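Local coordinates for phosphatidylserine synthase (Haemophilus influenzae, PDB 3HSI), which belongs to the phospholipase D superfamily and probably works as an enzyme of phospholipid metabolism, at residues L252-E264 with L376-L389. Residues are numbered along the deposited sequence; the frame is centred on the assembly and turned at random.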
loop_
_atom_site.group_PDB
_atom_site.type_symbol
_atom_site.label_atom_id
_atom_site.label_comp_id
_atom_site.label_asym_id
_atom_site.label_seq_id
_atom_site.Cartn_x
_atom_site.Cartn_y
_atom_site.Cartn_z
ATOM N N LEU C 252 -5.027 -12.602 4.633
ATOM C CA LEU C 252 -4.020 -11.567 4.547
ATOM C C LEU C 252 -3.854 -11.160 3.097
ATOM O O LEU C 252 -3.546 -11.995 2.284
ATOM C CB LEU C 252 -2.667 -12.078 5.126
ATOM C CG LEU C 252 -1.389 -11.260 4.873
ATOM C CD1 LEU C 252 -1.503 -9.862 5.436
ATOM C CD2 LEU C 252 -0.101 -11.973 5.409
ATOM N N GLY C 253 -4.006 -9.870 2.789
ATOM C CA GLY C 253 -3.766 -9.385 1.433
ATOM C C GLY C 253 -5.046 -9.388 0.619
ATOM O O GLY C 253 -6.056 -9.940 1.031
ATOM N N ALA C 254 -5.005 -8.740 -0.532
ATOM C CA ALA C 254 -6.206 -8.486 -1.339
ATOM C C ALA C 254 -6.681 -9.689 -2.170
ATOM O O ALA C 254 -7.849 -9.839 -2.367
ATOM C CB ALA C 254 -5.979 -7.241 -2.244
ATOM N N SER C 255 -5.798 -10.555 -2.654
ATOM C CA SER C 255 -6.234 -11.672 -3.516
ATOM C C SER C 255 -6.348 -12.953 -2.722
ATOM O O SER C 255 -5.522 -13.210 -1.842
ATOM C CB SER C 255 -5.250 -11.874 -4.732
ATOM N N GLY C 256 -7.356 -13.775 -3.028
ATOM C CA GLY C 256 -7.476 -15.089 -2.397
ATOM C C GLY C 256 -7.593 -15.005 -0.883
ATOM O O GLY C 256 -7.204 -15.939 -0.175
ATOM N N ASN C 257 -8.165 -13.914 -0.393
ATOM C CA ASN C 257 -8.384 -13.698 1.031
ATOM C C ASN C 257 -9.703 -14.325 1.465
ATOM O O ASN C 257 -10.781 -13.752 1.235
ATOM C CB ASN C 257 -8.374 -12.182 1.333
ATOM C CG ASN C 257 -8.372 -11.865 2.798
ATOM O OD1 ASN C 257 -9.145 -12.453 3.597
ATOM N ND2 ASN C 257 -7.535 -10.871 3.184
ATOM N N GLU C 258 -9.619 -15.490 2.099
ATOM C CA GLU C 258 -10.827 -16.209 2.472
ATOM C C GLU C 258 -11.741 -15.449 3.449
ATOM O O GLU C 258 -12.952 -15.390 3.247
ATOM C CB GLU C 258 -10.519 -17.605 3.043
ATOM C CG GLU C 258 -11.835 -18.362 3.297
ATOM C CD GLU C 258 -11.672 -19.854 3.496
ATOM O OE1 GLU C 258 -10.901 -20.256 4.407
ATOM O OE2 GLU C 258 -12.350 -20.618 2.759
ATOM N N LEU C 259 -11.156 -14.879 4.498
ATOM C CA LEU C 259 -11.910 -14.107 5.460
ATOM C C LEU C 259 -12.703 -12.993 4.797
ATOM O O LEU C 259 -13.903 -12.888 5.001
ATOM C CB LEU C 259 -10.996 -13.540 6.549
ATOM C CG LEU C 259 -11.725 -12.737 7.641
ATOM C CD1 LEU C 259 -12.812 -13.547 8.394
ATOM C CD2 LEU C 259 -10.712 -12.124 8.615
ATOM N N ASN C 260 -12.031 -12.182 3.983
ATOM C CA ASN C 260 -12.742 -11.138 3.273
ATOM C C ASN C 260 -13.779 -11.611 2.276
ATOM O O ASN C 260 -14.833 -11.009 2.177
ATOM C CB ASN C 260 -11.759 -10.141 2.678
ATOM C CG ASN C 260 -10.964 -9.457 3.772
ATOM O OD1 ASN C 260 -11.368 -9.474 4.934
ATOM N ND2 ASN C 260 -9.853 -8.887 3.429
ATOM N N GLN C 261 -13.487 -12.692 1.564
ATOM C CA GLN C 261 -14.480 -13.318 0.688
ATOM C C GLN C 261 -15.705 -13.751 1.493
ATOM O O GLN C 261 -16.827 -13.508 1.071
ATOM C CB GLN C 261 -13.875 -14.517 -0.073
ATOM C CG GLN C 261 -13.243 -14.146 -1.403
ATOM C CD GLN C 261 -12.144 -15.135 -1.862
ATOM O OE1 GLN C 261 -12.111 -16.300 -1.439
ATOM N NE2 GLN C 261 -11.231 -14.654 -2.714
ATOM N N VAL C 262 -15.492 -14.371 2.659
ATOM C CA VAL C 262 -16.607 -14.734 3.533
ATOM C C VAL C 262 -17.431 -13.535 4.026
ATOM O O VAL C 262 -18.655 -13.530 3.953
ATOM C CB VAL C 262 -16.145 -15.643 4.716
ATOM C CG1 VAL C 262 -17.221 -15.718 5.795
ATOM C CG2 VAL C 262 -15.813 -17.051 4.190
ATOM N N ILE C 263 -16.777 -12.495 4.507
ATOM C CA ILE C 263 -17.511 -11.281 4.881
ATOM C C ILE C 263 -18.352 -10.691 3.714
ATOM O O ILE C 263 -19.568 -10.404 3.865
ATOM C CB ILE C 263 -16.537 -10.240 5.512
ATOM C CG1 ILE C 263 -15.888 -10.868 6.765
ATOM C CG2 ILE C 263 -17.261 -8.908 5.800
ATOM C CD1 ILE C 263 -14.568 -10.178 7.276
ATOM N N GLU C 264 -17.725 -10.538 2.547
ATOM C CA GLU C 264 -18.433 -10.022 1.379
ATOM C C GLU C 264 -19.640 -10.902 1.082
ATOM O O GLU C 264 -20.724 -10.401 0.814
ATOM C CB GLU C 264 -17.506 -9.929 0.148
ATOM C CG GLU C 264 -16.314 -8.977 0.384
ATOM C CD GLU C 264 -15.338 -8.890 -0.787
ATOM O OE1 GLU C 264 -15.703 -9.341 -1.888
ATOM O OE2 GLU C 264 -14.204 -8.362 -0.614
ATOM N N LEU C 376 -20.241 -13.758 13.064
ATOM C CA LEU C 376 -18.817 -13.707 12.830
ATOM C C LEU C 376 -18.096 -12.997 13.963
ATOM O O LEU C 376 -18.335 -11.793 14.224
ATOM C CB LEU C 376 -18.526 -12.956 11.532
ATOM C CG LEU C 376 -17.047 -12.815 11.179
ATOM C CD1 LEU C 376 -16.420 -14.198 11.024
ATOM C CD2 LEU C 376 -16.836 -11.970 9.887
ATOM N N LEU C 377 -17.210 -13.738 14.610
ATOM C CA LEU C 377 -16.327 -13.177 15.607
ATOM C C LEU C 377 -15.032 -12.895 14.889
ATOM O O LEU C 377 -14.418 -13.802 14.303
ATOM C CB LEU C 377 -16.073 -14.170 16.744
ATOM C CG LEU C 377 -17.282 -14.967 17.234
ATOM C CD1 LEU C 377 -16.856 -16.060 18.256
ATOM C CD2 LEU C 377 -18.376 -14.081 17.797
ATOM N N THR C 378 -14.597 -11.649 14.923
ATOM C CA THR C 378 -13.457 -11.301 14.158
ATOM C C THR C 378 -12.719 -10.158 14.796
ATOM O O THR C 378 -13.317 -9.344 15.515
ATOM C CB THR C 378 -13.855 -10.999 12.700
ATOM O OG1 THR C 378 -12.685 -10.921 11.900
ATOM C CG2 THR C 378 -14.685 -9.697 12.551
ATOM N N GLY C 379 -11.416 -10.106 14.561
ATOM C CA GLY C 379 -10.656 -8.931 14.907
ATOM C C GLY C 379 -10.654 -7.936 13.761
ATOM O O GLY C 379 -10.043 -6.880 13.872
ATOM N N ASN C 380 -11.369 -8.248 12.684
ATOM C CA ASN C 380 -11.379 -7.400 11.467
ATOM C C ASN C 380 -12.162 -6.081 11.707
ATOM O O ASN C 380 -13.334 -6.091 12.063
ATOM C CB ASN C 380 -11.918 -8.225 10.282
ATOM C CG ASN C 380 -11.789 -7.516 8.943
ATOM O OD1 ASN C 380 -12.098 -6.332 8.801
ATOM N ND2 ASN C 380 -11.349 -8.253 7.947
ATOM N N ASN C 381 -11.482 -4.948 11.532
ATOM C CA ASN C 381 -12.077 -3.620 11.737
ATOM C C ASN C 381 -12.985 -3.219 10.589
ATOM O O ASN C 381 -13.556 -2.121 10.606
ATOM C CB ASN C 381 -10.984 -2.542 11.881
ATOM C CG ASN C 381 -10.234 -2.628 13.187
ATOM O OD1 ASN C 381 -10.815 -2.894 14.228
ATOM N ND2 ASN C 381 -8.935 -2.385 13.144
ATOM N N LEU C 382 -13.146 -4.073 9.584
ATOM C CA LEU C 382 -14.033 -3.709 8.473
ATOM C C LEU C 382 -13.638 -2.369 7.845
ATOM O O LEU C 382 -14.485 -1.484 7.597
ATOM C CB LEU C 382 -15.492 -3.687 8.941
ATOM C CG LEU C 382 -15.967 -5.071 9.418
ATOM C CD1 LEU C 382 -17.330 -4.996 10.143
ATOM C CD2 LEU C 382 -16.025 -6.012 8.220
ATOM N N ASN C 383 -12.338 -2.226 7.585
ATOM C CA ASN C 383 -11.792 -1.022 6.935
ATOM C C ASN C 383 -10.866 -1.383 5.764
ATOM O O ASN C 383 -10.462 -2.529 5.651
ATOM C CB ASN C 383 -11.095 -0.133 7.982
ATOM C CG ASN C 383 -9.898 -0.798 8.656
ATOM O OD1 ASN C 383 -9.540 -1.963 8.406
ATOM N ND2 ASN C 383 -9.267 -0.049 9.526
ATOM N N PRO C 384 -10.514 -0.415 4.889
ATOM C CA PRO C 384 -9.595 -0.766 3.797
ATOM C C PRO C 384 -8.232 -1.387 4.192
ATOM O O PRO C 384 -7.728 -2.196 3.416
ATOM C CB PRO C 384 -9.370 0.569 3.085
ATOM C CG PRO C 384 -10.706 1.322 3.387
ATOM C CD PRO C 384 -10.940 0.993 4.808
ATOM N N ARG C 385 -7.647 -1.008 5.336
ATOM C CA ARG C 385 -6.410 -1.659 5.879
ATOM C C ARG C 385 -6.588 -3.166 6.003
ATOM O O ARG C 385 -5.719 -3.956 5.602
ATOM C CB ARG C 385 -6.123 -1.207 7.326
ATOM C CG ARG C 385 -5.390 0.083 7.507
ATOM C CD ARG C 385 -4.705 0.082 8.874
ATOM N NE ARG C 385 -3.529 -0.793 8.867
ATOM C CZ ARG C 385 -2.356 -0.468 8.338
ATOM N NH1 ARG C 385 -2.194 0.715 7.758
ATOM N NH2 ARG C 385 -1.341 -1.328 8.365
ATOM N N ALA C 386 -7.693 -3.545 6.650
ATOM C CA ALA C 386 -8.070 -4.954 6.818
ATOM C C ALA C 386 -8.234 -5.653 5.459
ATOM O O ALA C 386 -7.897 -6.824 5.310
ATOM C CB ALA C 386 -9.333 -5.062 7.645
ATOM N N TRP C 387 -8.690 -4.929 4.446
ATOM C CA TRP C 387 -8.876 -5.549 3.125
ATOM C C TRP C 387 -7.612 -5.724 2.287
ATOM O O TRP C 387 -7.635 -6.351 1.209
ATOM C CB TRP C 387 -9.931 -4.784 2.310
ATOM C CG TRP C 387 -11.217 -5.555 2.194
ATOM C CD1 TRP C 387 -11.779 -6.056 1.048
ATOM C CD2 TRP C 387 -12.086 -5.936 3.271
ATOM N NE1 TRP C 387 -12.946 -6.725 1.350
ATOM C CE2 TRP C 387 -13.151 -6.667 2.709
ATOM C CE3 TRP C 387 -12.049 -5.753 4.664
ATOM C CZ2 TRP C 387 -14.184 -7.207 3.491
ATOM C CZ3 TRP C 387 -13.067 -6.295 5.440
ATOM C CH2 TRP C 387 -14.121 -7.000 4.852
ATOM N N ARG C 388 -6.496 -5.177 2.740
ATOM C CA ARG C 388 -5.354 -5.177 1.864
ATOM C C ARG C 388 -4.068 -5.378 2.605
ATOM O O ARG C 388 -3.177 -6.068 2.118
ATOM C CB ARG C 388 -5.327 -3.846 1.088
ATOM C CG ARG C 388 -4.300 -3.754 0.033
ATOM C CD ARG C 388 -4.252 -2.316 -0.525
ATOM N NE ARG C 388 -5.317 -1.995 -1.486
ATOM C CZ ARG C 388 -6.514 -1.482 -1.177
ATOM N NH1 ARG C 388 -6.860 -1.243 0.090
ATOM N NH2 ARG C 388 -7.394 -1.216 -2.140
ATOM N N LEU C 389 -3.952 -4.754 3.771
ATOM C CA LEU C 389 -2.661 -4.691 4.447
ATOM C C LEU C 389 -2.500 -5.682 5.610
ATOM O O LEU C 389 -1.454 -6.319 5.723
ATOM C CB LEU C 389 -2.359 -3.267 4.910
ATOM C CG LEU C 389 -2.499 -2.177 3.834
ATOM C CD1 LEU C 389 -2.388 -0.781 4.438
ATOM C CD2 LEU C 389 -1.457 -2.383 2.729
HETATM O O HOH W 1 -5.300 -7.777 4.337
HETATM O O HOH W 2 -9.121 -8.822 1.076
HETATM O O HOH W 3 -2.854 -6.850 -0.651
#
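Trp387 lies like a plate against helix 258-268, and Asn260 covers one face of it. The amide and indole planes are only 4° apart, with Asn260 CG over the ring centre, while Asn260 CB makes a CH-pi contact above the five-membered ring. Ile263 fills the hollow beside this stack: its CG2, anti to the backbone N, reaches the indole edge at CH2 (3.8 Å) and Leu382 CD2, while CG1 presses tightly on Leu376 CD2 (3.4 Å), and CD1 lies against the Asn380 amide. Further round the rim, at the five-membered ring, Glu264 OE2 accepts a hydrogen bond from Trp387 NE1 (2.8 Å) with its anti lone pair, near the ring plane. Asn260 ND2 gives a weak bond to Ala386 O. Where the two backbones run closest, Gly253 CA sends a CH toward Arg388 O (3.4 Å, 163° at H). Asn257 caps the helix through Asn260 N, which probably helps to hold the residue covering the indole. The contact thus fastens a helix to the loop after strand 374-378 in the PLD-like fold. Because OE1 of Glu264 also pairs with Arg216 of the second subunit, one carboxylate ties the buried indole to the dimer interface, and both partners would probably favour its ionised form.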